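Local atomic coordinates of probable oxidoreductase protein (Rhizobium etli, PDB entry 4FB5), a protein that probably works as an oxidoreductase of the GFO/IDH/MocA family, binding a nucleotide cofactor through its Rossmann-type domain. Residues Pro158-Ile163 against Ile282-Tyr287; Gly291-Asp296 against Asn301-Tyr306. One frame throughout, in Å; residues are numbered along the deposited sequence.

Interaction 1 of 2, residues Pro158-Ile163 against Ile282-Tyr287; sequences PVMRHI and IALQIY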
loop_
_atom_site.group_PDB
_atom_site.type_symbol
_atom_site.label_atom_id
_atom_site.label_comp_id
_atom_site.label_asym_id
_atom_site.label_seq_id
_atom_site.Cartn_x
_atom_site.Cartn_y
_atom_site.Cartn_z
ATOM N N PRO A 158 12.562 -11.143 13.124
ATOM C CA PRO A 158 12.224 -10.356 14.298
ATOM C C PRO A 158 10.766 -9.922 14.361
ATOM O O PRO A 158 10.172 -9.897 15.481
ATOM C CB PRO A 158 13.102 -9.113 14.154
ATOM C CG PRO A 158 14.304 -9.588 13.432
ATOM C CD PRO A 158 13.789 -10.633 12.465
ATOM N N VAL A 159 10.187 -9.578 13.213
ATOM C CA VAL A 159 8.784 -9.156 13.177
ATOM C C VAL A 159 7.939 -10.305 13.692
ATOM O O VAL A 159 6.985 -10.128 14.425
ATOM C CB VAL A 159 8.368 -8.738 11.727
ATOM C CG1 VAL A 159 6.848 -8.789 11.525
ATOM C CG2 VAL A 159 9.001 -7.364 11.374
HETATM N N MSE A 160 8.341 -11.506 13.321
HETATM C CA MSE A 160 7.606 -12.657 13.648
HETATM C C MSE A 160 7.748 -12.963 15.148
HETATM O O MSE A 160 6.754 -13.292 15.779
HETATM C CB MSE A 160 8.048 -13.795 12.722
HETATM C CG MSE A 160 7.177 -15.019 12.749
HETATM SE SE MSE A 160 5.357 -14.560 12.090
HETATM C CE MSE A 160 5.949 -14.249 10.223
ATOM N N ARG A 161 8.959 -12.855 15.731
ATOM C CA ARG A 161 9.071 -13.006 17.199
ATOM C C ARG A 161 8.219 -11.958 17.921
ATOM O O ARG A 161 7.599 -12.256 18.945
ATOM C CB ARG A 161 10.506 -13.057 17.786
ATOM C CG ARG A 161 11.686 -12.949 16.834
ATOM C CD ARG A 161 12.239 -14.328 16.424
ATOM N NE ARG A 161 13.708 -14.418 16.476
ATOM C CZ ARG A 161 14.408 -14.918 17.518
ATOM N NH1 ARG A 161 13.802 -15.362 18.624
ATOM N NH2 ARG A 161 15.735 -14.967 17.475
ATOM N N HIS A 162 8.147 -10.753 17.371
ATOM C CA HIS A 162 7.278 -9.792 17.955
ATOM C C HIS A 162 5.826 -10.118 17.770
ATOM O O HIS A 162 5.035 -9.759 18.603
ATOM C CB HIS A 162 7.556 -8.416 17.449
ATOM C CG HIS A 162 7.039 -7.347 18.357
ATOM N ND1 HIS A 162 7.492 -7.193 19.654
ATOM C CD2 HIS A 162 6.113 -6.379 18.162
ATOM C CE1 HIS A 162 6.870 -6.173 20.216
ATOM N NE2 HIS A 162 6.033 -5.661 19.332
ATOM N N ILE A 163 5.447 -10.788 16.683
ATOM C CA ILE A 163 4.054 -11.211 16.552
ATOM C C ILE A 163 3.678 -12.205 17.653
ATOM O O ILE A 163 2.642 -12.046 18.325
ATOM C CB ILE A 163 3.709 -11.726 15.152
ATOM C CG1 ILE A 163 3.653 -10.503 14.221
ATOM C CG2 ILE A 163 2.344 -12.386 15.154
ATOM C CD1 ILE A 163 3.725 -10.737 12.701
ATOM N N ILE A 282 4.277 -14.688 1.667
ATOM C CA ILE A 282 3.668 -15.475 2.708
ATOM C C ILE A 282 2.799 -14.484 3.401
ATOM O O ILE A 282 3.325 -13.489 3.928
ATOM C CB ILE A 282 4.717 -15.927 3.717
ATOM C CG1 ILE A 282 5.712 -16.860 3.023
ATOM C CG2 ILE A 282 4.045 -16.558 4.893
ATOM C CD1 ILE A 282 6.841 -17.356 3.892
ATOM N N ALA A 283 1.495 -14.697 3.384
ATOM C CA ALA A 283 0.596 -13.692 3.935
ATOM C C ALA A 283 -0.138 -14.309 5.076
ATOM O O ALA A 283 -0.782 -15.361 4.957
ATOM C CB ALA A 283 -0.380 -13.179 2.903
ATOM N N LEU A 284 -0.046 -13.657 6.200
ATOM C CA LEU A 284 -0.618 -14.214 7.391
ATOM C C LEU A 284 -1.579 -13.222 7.998
ATOM O O LEU A 284 -1.223 -12.065 8.174
ATOM C CB LEU A 284 0.525 -14.546 8.310
ATOM C CG LEU A 284 0.253 -14.882 9.749
ATOM C CD1 LEU A 284 -0.492 -16.156 9.771
ATOM C CD2 LEU A 284 1.620 -15.036 10.409
ATOM N N GLN A 285 -2.813 -13.650 8.234
ATOM C CA GLN A 285 -3.796 -12.810 8.916
ATOM C C GLN A 285 -4.295 -13.530 10.156
ATOM O O GLN A 285 -4.681 -14.696 10.090
ATOM C CB GLN A 285 -4.986 -12.451 8.024
ATOM C CG GLN A 285 -4.629 -11.930 6.631
ATOM C CD GLN A 285 -5.833 -12.026 5.665
ATOM O OE1 GLN A 285 -5.867 -12.883 4.745
ATOM N NE2 GLN A 285 -6.846 -11.159 5.892
ATOM N N ILE A 286 -4.261 -12.850 11.295
ATOM C CA ILE A 286 -4.663 -13.449 12.571
ATOM C C ILE A 286 -5.810 -12.693 13.219
ATOM O O ILE A 286 -5.722 -11.514 13.395
ATOM C CB ILE A 286 -3.536 -13.427 13.549
ATOM C CG1 ILE A 286 -2.268 -13.993 12.917
ATOM C CG2 ILE A 286 -3.944 -14.185 14.789
ATOM C CD1 ILE A 286 -1.014 -13.664 13.744
ATOM N N TYR A 287 -6.884 -13.353 13.601
ATOM C CA TYR A 287 -8.029 -12.600 14.121
ATOM C C TYR A 287 -8.422 -13.069 15.519
ATOM O O TYR A 287 -8.697 -14.273 15.725
ATOM C CB TYR A 287 -9.222 -12.649 13.179
ATOM C CG TYR A 287 -8.990 -12.011 11.831
ATOM C CD1 TYR A 287 -9.071 -10.648 11.656
ATOM C CD2 TYR A 287 -8.734 -12.778 10.721
ATOM C CE1 TYR A 287 -8.855 -10.068 10.392
ATOM C CE2 TYR A 287 -8.510 -12.213 9.474
ATOM C CZ TYR A 287 -8.574 -10.865 9.313
ATOM O OH TYR A 287 -8.364 -10.304 8.056
#
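Met160 and Ile163 of the helix 158-168 pack on Leu284 and Ile286 of the strand 281-288, an alpha/beta contact in which the helix covers one face of the large mixed sheet that characterises the C-terminal half of GFO/IDH/MocA proteins. Two residues three apart share one side of the helix, and two residues two apart share one side of the strand, so helix and strand each offer a pair of apolar side chains to the other. The backbones remain well separated, with Met160 CA 10.5 Å from Leu284 CA, and the whole gap is bridged by side chains.

In the first pair the long, unbranched methionine, here selenomethionine, makes up the distance. Its CG lies anti to the backbone N (chi1 -168°), and two further bends, at chi2 and chi3, turn the chain end so that SE comes to 4.1 Å from Leu284 CD2. Leucine answers with one branch methyl, and the two side chains cross obliquely. A flexible chain suits this place because it can follow the surface set by its neighbours, among them Leu217 of the helix 206-221 and the ring of Tyr295.

The second pair meets methyl to methyl. Ile286 reaches out along its longer branch, whose CG1 stands anti to the carbonyl carbon (chi1 -50°). Beta-branched isoleucine is at home in a strand. The alternating Gln285 and Tyr287 pack from the opposite face against the second subunit. The helical bond from Ile163 N to Val159 O, 2.8 Å, belongs to the turn that carries Ile163 toward the sheet. Ile163 divides its two branches: CD1 comes within 4.0 Å of Tyr295 CB on the next strand, while CG2 lies 3.9 Å from the end methyl CD1 of Ile286.

Interaction 2 of 2, residues Gly291-Asp296 against Asn301-Tyr306; sequences GSILYD and NEFELY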
loop_
_atom_site.group_PDB
_atom_site.type_symbol
_atom_site.label_atom_id
_atom_site.label_comp_id
_atom_site.label_asym_id
_atom_site.label_seq_id
_atom_site.Cartn_x
_atom_site.Cartn_y
_atom_site.Cartn_z
ATOM N N GLY A 291 -8.594 -7.816 18.653
ATOM C CA GLY A 291 -7.874 -7.216 17.579
ATOM C C GLY A 291 -7.320 -8.157 16.550
ATOM O O GLY A 291 -7.684 -9.321 16.515
ATOM N N SER A 292 -6.448 -7.633 15.684
ATOM C CA SER A 292 -5.969 -8.395 14.517
ATOM C C SER A 292 -4.521 -8.104 14.149
ATOM O O SER A 292 -3.979 -7.032 14.448
ATOM C CB SER A 292 -6.853 -8.074 13.311
ATOM O OG SER A 292 -8.218 -8.072 13.666
ATOM N N ILE A 293 -3.911 -9.053 13.461
ATOM C CA ILE A 293 -2.575 -8.852 12.887
ATOM C C ILE A 293 -2.489 -9.293 11.414
ATOM O O ILE A 293 -3.001 -10.364 11.057
ATOM C CB ILE A 293 -1.556 -9.599 13.720
ATOM C CG1 ILE A 293 -1.318 -8.835 15.008
ATOM C CG2 ILE A 293 -0.275 -9.777 12.963
ATOM C CD1 ILE A 293 -1.033 -9.701 16.244
ATOM N N LEU A 294 -1.841 -8.466 10.596
ATOM C CA LEU A 294 -1.512 -8.752 9.208
ATOM C C LEU A 294 -0.007 -8.723 9.019
ATOM O O LEU A 294 0.675 -7.854 9.595
ATOM C CB LEU A 294 -2.145 -7.723 8.289
ATOM C CG LEU A 294 -3.639 -7.449 8.546
ATOM C CD1 LEU A 294 -4.198 -6.429 7.584
ATOM C CD2 LEU A 294 -4.579 -8.735 8.604
ATOM N N TYR A 295 0.518 -9.683 8.229
ATOM C CA TYR A 295 1.921 -9.744 7.899
ATOM C C TYR A 295 2.073 -10.277 6.495
ATOM O O TYR A 295 1.286 -11.068 6.085
ATOM C CB TYR A 295 2.653 -10.641 8.883
ATOM C CG TYR A 295 4.048 -10.963 8.439
ATOM C CD1 TYR A 295 5.087 -10.054 8.591
ATOM C CD2 TYR A 295 4.301 -12.132 7.767
ATOM C CE1 TYR A 295 6.389 -10.346 8.108
ATOM C CE2 TYR A 295 5.552 -12.402 7.255
ATOM C CZ TYR A 295 6.569 -11.536 7.456
ATOM O OH TYR A 295 7.752 -11.936 7.049
ATOM N N ASP A 296 3.094 -9.837 5.775
ATOM C CA ASP A 296 3.339 -10.240 4.408
ATOM C C ASP A 296 4.853 -10.249 4.137
ATOM O O ASP A 296 5.447 -9.160 4.029
ATOM C CB ASP A 296 2.707 -9.261 3.438
ATOM C CG ASP A 296 2.613 -9.833 1.992
ATOM O OD1 ASP A 296 1.511 -9.711 1.384
ATOM O OD2 ASP A 296 3.625 -10.400 1.459
ATOM N N ASN A 301 9.744 -6.529 6.587
ATOM C CA ASN A 301 10.167 -5.681 7.680
ATOM C C ASN A 301 9.044 -4.875 8.312
ATOM O O ASN A 301 9.289 -3.895 8.914
ATOM C CB ASN A 301 11.384 -4.845 7.272
ATOM C CG ASN A 301 12.627 -5.722 7.084
ATOM O OD1 ASN A 301 13.050 -5.971 5.972
ATOM N ND2 ASN A 301 13.171 -6.247 8.187
ATOM N N GLU A 302 7.814 -5.323 8.168
ATOM C CA GLU A 302 6.684 -4.624 8.759
ATOM C C GLU A 302 5.575 -5.601 9.089
ATOM O O GLU A 302 5.621 -6.764 8.691
ATOM C CB GLU A 302 6.172 -3.479 7.865
ATOM C CG GLU A 302 5.988 -3.886 6.435
ATOM C CD GLU A 302 5.490 -2.760 5.536
ATOM O OE1 GLU A 302 4.268 -2.757 5.227
ATOM O OE2 GLU A 302 6.329 -1.897 5.116
ATOM N N PHE A 303 4.630 -5.139 9.895
ATOM C CA PHE A 303 3.370 -5.811 10.074
ATOM C C PHE A 303 2.371 -4.810 10.528
ATOM O O PHE A 303 2.710 -3.716 10.862
ATOM C CB PHE A 303 3.459 -6.971 11.022
ATOM C CG PHE A 303 3.648 -6.573 12.420
ATOM C CD1 PHE A 303 2.577 -6.677 13.335
ATOM C CD2 PHE A 303 4.892 -6.118 12.853
ATOM C CE1 PHE A 303 2.735 -6.295 14.656
ATOM C CE2 PHE A 303 5.072 -5.743 14.166
ATOM C CZ PHE A 303 3.987 -5.836 15.084
ATOM N N GLU A 304 1.119 -5.203 10.476
ATOM C CA GLU A 304 0.030 -4.309 10.735
ATOM C C GLU A 304 -0.753 -4.887 11.891
ATOM O O GLU A 304 -1.073 -6.068 11.860
ATOM C CB GLU A 304 -0.878 -4.202 9.510
ATOM C CG GLU A 304 -0.268 -3.608 8.300
ATOM C CD GLU A 304 -1.320 -3.328 7.227
ATOM O OE1 GLU A 304 -2.200 -2.464 7.439
ATOM O OE2 GLU A 304 -1.280 -3.975 6.148
ATOM N N LEU A 305 -1.050 -4.058 12.888
ATOM C CA LEU A 305 -1.705 -4.480 14.127
ATOM C C LEU A 305 -2.917 -3.631 14.441
ATOM O O LEU A 305 -2.813 -2.413 14.499
ATOM C CB LEU A 305 -0.715 -4.373 15.305
ATOM C CG LEU A 305 -1.328 -4.440 16.713
ATOM C CD1 LEU A 305 -1.674 -5.831 17.035
ATOM C CD2 LEU A 305 -0.395 -3.926 17.780
ATOM N N TYR A 306 -4.065 -4.272 14.639
ATOM C CA TYR A 306 -5.314 -3.548 14.948
ATOM C C TYR A 306 -5.795 -3.827 16.347
ATOM O O TYR A 306 -6.000 -4.997 16.696
ATOM C CB TYR A 306 -6.448 -3.961 14.031
ATOM C CG TYR A 306 -7.716 -3.197 14.298
ATOM C CD1 TYR A 306 -8.101 -2.162 13.456
ATOM C CD2 TYR A 306 -8.513 -3.469 15.432
ATOM C CE1 TYR A 306 -9.261 -1.446 13.668
ATOM C CE2 TYR A 306 -9.681 -2.784 15.671
ATOM C CZ TYR A 306 -10.058 -1.768 14.781
ATOM O OH TYR A 306 -11.204 -1.072 14.990
HETATM O O HOH W 1 4.233 -7.338 6.407
#
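Ser292 and Tyr306, with Leu294 and Glu304, form the hydrogen-bonded pairs of an antiparallel beta hairpin. Each pair exchanges two backbone hydrogen bonds, the straightest running 2.8 Å from Tyr306 N to Ser292 O (176° at the hydrogen). Beyond them a water continues the link, accepting from Asp296 N at 2.8 Å and able to donate to Glu302 O at 2.7 Å. Gly291 begins the strand with a positive phi of 160°, a conformation suited to a residue without CB.

Apolar packing alternates between the faces. Ile293 and Leu305, a non-hydrogen-bonded pair, cross with Ile293 CG1 3.6 Å from Leu305 CD1, while Ile293 CG2 approaches Phe303 CD1 at 4.2 Å. Cutting Ile293 back to alanine would probably open a gap between Leu305 and the Phe303 ring. On the other face Leu294 CB lies 3.9 Å from Glu304 CB, the aliphatic stem of the glutamate serving as its apolar part.

Polar ends have partners beyond the hairpin: Ser292 OG bonds to Trp276 O of the second subunit, and Tyr306 OH to Gln315 NE2 and to that subunit's Lys279. The hairpin lies between strands 281-288 and 316-321, with the helix 158-168 over Tyr295 and Phe303.

Both contacts are buried and involve the same sheet, their centres about 6 Å apart, though Leu294 and Glu304 are partly exposed. Interaction 1 is helix-to-sheet packing, purely apolar and small in area; interaction 2 is strand-to-strand pairing, where backbone bonds dominate and side chains add to them. They join directly: Ile286 N lies 2.8 Å from Ile293 O and Leu284 N 2.9 Å from Tyr295 O, probable hydrogen bonds between adjacent strands. The helix also reaches past strand 281-288 to the hairpin, through Val159 and Met160 on Tyr295. The face bearing Leu284, Ile286 and Ile293 is thus apolar and helix-covered, whereas Tyr287, Ser292 and Tyr306 on the reverse face meet the second subunit with polar groups.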